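Local coordinates for geranylgeranyl pyrophosphate synthetase (Pyrococcus horikoshii, PDB 1WY0), which probably condenses isopentenyl diphosphate with allylic diphosphates to build geranylgeranyl diphosphate, as an all-helical member of the polyprenyl synthase family, at residues V53-T58 and R67-A72; E140-A145 and A186-I191. All coordinates share one frame; numbering follows the deposited sequence.

Contact 1 (V53-T58 and R67-A72); sequences VVLTST and RAIYPA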
loop_
_atom_site.group_PDB
_atom_site.type_symbol
_atom_site.label_atom_id
_atom_site.label_comp_id
_atom_site.label_asym_id
_atom_site.label_seq_id
_atom_site.Cartn_x
_atom_site.Cartn_y
_atom_site.Cartn_z
ATOM N N VAL A 53 -11.388 -14.715 -13.772
ATOM C CA VAL A 53 -12.280 -15.380 -12.842
ATOM C C VAL A 53 -13.393 -14.428 -12.446
ATOM O O VAL A 53 -14.530 -14.844 -12.219
ATOM C CB VAL A 53 -11.509 -15.857 -11.602
ATOM C CG1 VAL A 53 -12.468 -16.367 -10.530
ATOM C CG2 VAL A 53 -10.554 -16.957 -12.014
ATOM N N VAL A 54 -13.070 -13.143 -12.383
ATOM C CA VAL A 54 -14.060 -12.144 -12.025
ATOM C C VAL A 54 -15.169 -12.103 -13.082
ATOM O O VAL A 54 -16.321 -12.430 -12.798
ATOM C CB VAL A 54 -13.429 -10.734 -11.913
ATOM C CG1 VAL A 54 -14.501 -9.718 -11.579
ATOM C CG2 VAL A 54 -12.339 -10.726 -10.837
ATOM N N LEU A 55 -14.807 -11.695 -14.295
ATOM C CA LEU A 55 -15.758 -11.592 -15.399
ATOM C C LEU A 55 -16.460 -12.915 -15.690
ATOM O O LEU A 55 -17.647 -12.931 -15.988
ATOM C CB LEU A 55 -15.051 -11.091 -16.665
ATOM C CG LEU A 55 -14.287 -9.774 -16.500
ATOM C CD1 LEU A 55 -13.651 -9.370 -17.820
ATOM C CD2 LEU A 55 -15.230 -8.694 -16.007
ATOM N N THR A 56 -15.729 -14.019 -15.604
ATOM C CA THR A 56 -16.323 -15.324 -15.862
ATOM C C THR A 56 -17.293 -15.704 -14.753
ATOM O O THR A 56 -18.293 -16.378 -15.005
ATOM C CB THR A 56 -15.253 -16.432 -15.983
ATOM O OG1 THR A 56 -14.335 -16.099 -17.030
ATOM C CG2 THR A 56 -15.904 -17.765 -16.315
ATOM N N SER A 57 -17.005 -15.274 -13.529
ATOM C CA SER A 57 -17.873 -15.580 -12.398
ATOM C C SER A 57 -19.173 -14.801 -12.465
ATOM O O SER A 57 -20.218 -15.288 -12.032
ATOM C CB SER A 57 -17.168 -15.281 -11.077
ATOM O OG SER A 57 -16.269 -16.323 -10.739
ATOM N N THR A 58 -19.107 -13.592 -13.009
ATOM C CA THR A 58 -20.318 -12.792 -13.154
ATOM C C THR A 58 -21.238 -13.352 -14.244
ATOM O O THR A 58 -22.397 -12.980 -14.374
ATOM C CB THR A 58 -19.908 -11.360 -13.502
ATOM O OG1 THR A 58 -19.111 -10.830 -12.438
ATOM C CG2 THR A 58 -21.151 -10.481 -13.670
ATOM N N ARG A 67 -19.865 -5.213 -16.627
ATOM C CA ARG A 67 -19.959 -4.298 -15.500
ATOM C C ARG A 67 -18.969 -4.651 -14.387
ATOM O O ARG A 67 -18.786 -3.913 -13.425
ATOM C CB ARG A 67 -21.406 -4.279 -15.006
ATOM C CG ARG A 67 -22.321 -3.615 -16.038
ATOM C CD ARG A 67 -23.796 -3.599 -15.614
ATOM N NE ARG A 67 -24.009 -2.672 -14.496
ATOM C CZ ARG A 67 -24.222 -1.375 -14.785
ATOM N NH1 ARG A 67 -24.251 -0.963 -16.042
ATOM N NH2 ARG A 67 -24.410 -0.506 -13.790
ATOM N N ALA A 68 -18.328 -5.829 -14.541
ATOM C CA ALA A 68 -17.328 -6.243 -13.563
ATOM C C ALA A 68 -15.898 -5.999 -14.056
ATOM O O ALA A 68 -14.944 -6.644 -13.631
ATOM C CB ALA A 68 -17.526 -7.736 -13.284
ATOM N N ILE A 69 -15.753 -5.032 -14.981
ATOM C CA ILE A 69 -14.428 -4.792 -15.564
ATOM C C ILE A 69 -13.497 -4.034 -14.607
ATOM O O ILE A 69 -12.375 -4.430 -14.310
ATOM C CB ILE A 69 -14.602 -3.991 -16.859
ATOM C CG1 ILE A 69 -15.274 -4.847 -17.936
ATOM C CG2 ILE A 69 -13.219 -3.587 -17.401
ATOM C CD1 ILE A 69 -14.451 -6.093 -18.282
ATOM N N TYR A 70 -13.917 -2.888 -14.077
ATOM C CA TYR A 70 -13.050 -2.152 -13.162
ATOM C C TYR A 70 -12.782 -2.910 -11.863
ATOM O O TYR A 70 -11.693 -2.814 -11.299
ATOM C CB TYR A 70 -13.616 -0.765 -12.865
ATOM C CG TYR A 70 -13.222 0.261 -13.898
ATOM C CD1 TYR A 70 -14.066 0.577 -14.959
ATOM C CD2 TYR A 70 -11.997 0.922 -13.812
ATOM C CE1 TYR A 70 -13.704 1.527 -15.904
ATOM C CE2 TYR A 70 -11.624 1.871 -14.753
ATOM C CZ TYR A 70 -12.484 2.173 -15.798
ATOM O OH TYR A 70 -12.121 3.128 -16.723
ATOM N N PRO A 71 -13.777 -3.649 -11.354
ATOM C CA PRO A 71 -13.541 -4.399 -10.117
ATOM C C PRO A 71 -12.545 -5.528 -10.371
ATOM O O PRO A 71 -11.807 -5.933 -9.473
ATOM C CB PRO A 71 -14.932 -4.919 -9.766
ATOM C CG PRO A 71 -15.799 -3.805 -10.216
ATOM C CD PRO A 71 -15.224 -3.465 -11.571
ATOM N N ALA A 72 -12.539 -6.042 -11.600
ATOM C CA ALA A 72 -11.617 -7.108 -11.979
ATOM C C ALA A 72 -10.240 -6.468 -12.120
ATOM O O ALA A 72 -9.226 -7.066 -11.773
ATOM C CB ALA A 72 -12.035 -7.730 -13.297
#
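Val54 and Leu55, neighbours on helix 49-57, pack on Ala68 and Ala72 at the start of helix 69-90, Val54 chiefly on Ala72 and Leu55 on Ala68 and Ile69. Val54 faces Ala72 directly: the Ala72 methyl rests against the branch point, Val54 CB lying 3.6 Å from Ala72 CB, with CG1 and CG2 also in contact. CG1 is as near to Ala72 CB, at 3.6 Å, and points toward Ala68 O at 3.7 Å, with Ala68 CB farther off at 4.0 Å, while CG2 stays beside CA and CB of Ala72. With alanines at both positions the helices come close, and the CA atoms of Val54 and Ala72 are 5.6 Å apart.

Leu55 starts out along the flank of the contact and bends in at its end. With CD1 anti to CA (chi2 -179°), CD2 is turned onto Ala68, 3.7 Å from Ala68 CB and also against Ala68 O, and CD1 onto Ile69. The Ile69 side chain leaves its own helix facing away, yet chi1 -69° and chi2 -60° fold CD1 back, and the two chains cross at a slant with Leu55 CD1 and Ile69 CD1 only 3.4 Å apart, tighter than usual for two methyls. Ala68 is the N-cap residue, and its CB also touches Thr58 OG1 at 3.6 Å, a van der Waals touch; the hydroxyl's polar partner is Gly189 O.

The contact is thus an apolar helix-to-helix join across a short non-helical connection, in the all-helical polyprenyl synthase fold. Ile18 of helix 3-25 covers Leu55 and Ile69, helix 167-193 packs on Val53, Ser57 and Thr58, and helix 325-336 lies against Val53, Thr56 and Ser57.

Contact 2 (E140-A145 and A186-I191); sequences EVIVKA and AKVGGI
Lys187 meets Val141 with the aliphatic part of its chain: chi1 and chi2, both 173°, extend it and bring CD to 3.8 Å from Val141 CG2, the two side chains crossing at a slant. The same lysine also touches Ile200 and Ser204 of helix 197-224. One residue on, Val188 sets its CG2 3.6 Å from Val141 CG1, and Ile142 CG1 approaches the same Val188 methyl from the next position at 4.3 Å. The two helices run antiparallel, 174° between their directions and 10.3 Å between the segment axes, as neighbours in the helical bundle of the polyprenyl synthase family. An alanine in place of Val141 would probably open a gap between Lys187, Val188 and Ile191 and take away one of the lysine chain's apolar neighbours. Ile191, one turn beyond Lys187, reaches back tip to tip with Val141, its CD1 4.0 Å from Val141 CG2, while its other neighbours include Arg137 and Val138 of helix 132-159.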
loop_
_atom_site.group_PDB
_atom_site.type_symbol
_atom_site.label_atom_id
_atom_site.label_comp_id
_atom_site.label_asym_id
_atom_site.label_seq_id
_atom_site.Cartn_x
_atom_site.Cartn_y
_atom_site.Cartn_z
ATOM N N GLU A 140 -15.725 -4.015 0.307
ATOM C CA GLU A 140 -15.481 -4.742 1.545
ATOM C C GLU A 140 -14.903 -6.144 1.368
ATOM O O GLU A 140 -14.254 -6.671 2.275
ATOM C CB GLU A 140 -16.763 -4.799 2.385
ATOM C CG GLU A 140 -16.703 -5.789 3.532
ATOM C CD GLU A 140 -17.805 -5.578 4.561
ATOM O OE1 GLU A 140 -18.904 -5.113 4.179
ATOM O OE2 GLU A 140 -17.572 -5.889 5.752
ATOM N N VAL A 141 -15.146 -6.755 0.216
ATOM C CA VAL A 141 -14.607 -8.079 -0.058
ATOM C C VAL A 141 -13.134 -7.908 -0.418
ATOM O O VAL A 141 -12.274 -8.681 -0.002
ATOM C CB VAL A 141 -15.311 -8.746 -1.262
ATOM C CG1 VAL A 141 -14.426 -9.843 -1.831
ATOM C CG2 VAL A 141 -16.650 -9.328 -0.837
ATOM N N ILE A 142 -12.860 -6.878 -1.200
ATOM C CA ILE A 142 -11.509 -6.597 -1.642
ATOM C C ILE A 142 -10.642 -6.155 -0.472
ATOM O O ILE A 142 -9.482 -6.518 -0.388
ATOM C CB ILE A 142 -11.531 -5.535 -2.759
ATOM C CG1 ILE A 142 -12.155 -6.155 -4.025
ATOM C CG2 ILE A 142 -10.129 -5.012 -3.025
ATOM C CD1 ILE A 142 -12.284 -5.195 -5.223
ATOM N N VAL A 143 -11.218 -5.392 0.446
ATOM C CA VAL A 143 -10.478 -4.935 1.603
ATOM C C VAL A 143 -10.117 -6.103 2.515
ATOM O O VAL A 143 -8.976 -6.216 2.964
ATOM C CB VAL A 143 -11.282 -3.884 2.383
ATOM C CG1 VAL A 143 -10.859 -3.868 3.840
ATOM C CG2 VAL A 143 -11.060 -2.513 1.756
ATOM N N LYS A 144 -11.068 -6.980 2.798
ATOM C CA LYS A 144 -10.755 -8.112 3.664
ATOM C C LYS A 144 -9.737 -9.059 3.039
ATOM O O LYS A 144 -8.943 -9.665 3.749
ATOM C CB LYS A 144 -12.012 -8.890 4.028
ATOM C CG LYS A 144 -11.733 -10.320 4.517
ATOM C CD LYS A 144 -11.333 -10.382 6.000
ATOM C CE LYS A 144 -9.858 -10.032 6.262
ATOM N NZ LYS A 144 -9.738 -9.010 7.353
ATOM N N ALA A 145 -9.757 -9.203 1.722
ATOM C CA ALA A 145 -8.799 -10.085 1.067
ATOM C C ALA A 145 -7.438 -9.400 1.120
ATOM O O ALA A 145 -6.405 -10.048 1.267
ATOM C CB ALA A 145 -9.209 -10.348 -0.380
ATOM N N ALA A 186 -13.588 -14.659 -7.551
ATOM C CA ALA A 186 -14.851 -15.333 -7.838
ATOM C C ALA A 186 -16.020 -14.690 -7.088
ATOM O O ALA A 186 -17.087 -14.434 -7.632
ATOM C CB ALA A 186 -14.718 -16.798 -7.423
ATOM N N LYS A 187 -15.801 -14.467 -5.780
ATOM C CA LYS A 187 -16.869 -13.917 -4.954
ATOM C C LYS A 187 -17.353 -12.556 -5.463
ATOM O O LYS A 187 -18.527 -12.216 -5.399
ATOM C CB LYS A 187 -16.342 -13.791 -3.525
ATOM C CG LYS A 187 -17.324 -13.062 -2.610
ATOM C CD LYS A 187 -16.881 -13.091 -1.146
ATOM C CE LYS A 187 -18.035 -13.405 -0.190
ATOM N NZ LYS A 187 -17.671 -14.534 0.663
ATOM N N VAL A 188 -16.391 -11.743 -5.941
ATOM C CA VAL A 188 -16.762 -10.429 -6.454
ATOM C C VAL A 188 -17.459 -10.533 -7.811
ATOM O O VAL A 188 -18.257 -9.685 -8.195
ATOM C CB VAL A 188 -15.496 -9.580 -6.583
ATOM C CG1 VAL A 188 -15.731 -8.458 -7.595
ATOM C CG2 VAL A 188 -15.138 -8.973 -5.241
ATOM N N GLY A 189 -17.127 -11.588 -8.542
ATOM C CA GLY A 189 -17.751 -11.798 -9.830
ATOM C C GLY A 189 -19.225 -12.036 -9.580
ATOM O O GLY A 189 -20.076 -11.339 -10.131
ATOM N N GLY A 190 -19.523 -13.015 -8.734
ATOM C CA GLY A 190 -20.905 -13.321 -8.415
ATOM C C GLY A 190 -21.691 -12.091 -7.998
ATOM O O GLY A 190 -22.639 -11.689 -8.679
ATOM N N ILE A 191 -21.287 -11.487 -6.883
ATOM C CA ILE A 191 -21.953 -10.319 -6.315
ATOM C C ILE A 191 -22.399 -9.322 -7.391
ATOM O O ILE A 191 -23.452 -8.706 -7.311
ATOM C CB ILE A 191 -20.986 -9.637 -5.346
ATOM C CG1 ILE A 191 -20.792 -10.496 -4.094
ATOM C CG2 ILE A 191 -21.568 -8.281 -4.900
ATOM C CD1 ILE A 191 -19.871 -9.831 -3.070
#

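In the fold
From the N terminus, helix 49-57 comes first, and contact 1 closes a short loop of eight non-helical residues by bringing the start of helix 69-90 back against it. The chain then runs on to helix 132-159, and contact 2 closes a longer, mostly helical loop of 40 residues when helix 167-193 returns beside it. The two loops are in series, neither nesting nor crossing, yet their centres are about 10 Å apart. Helix 167-193 joins them: one face packs on helix 132-159, another meets segment 53-58, where Thr58 OG1 lies 2.6 Å from Gly189 O, a probable hydrogen bond, and Ser57 CB packs on Gly189 CA.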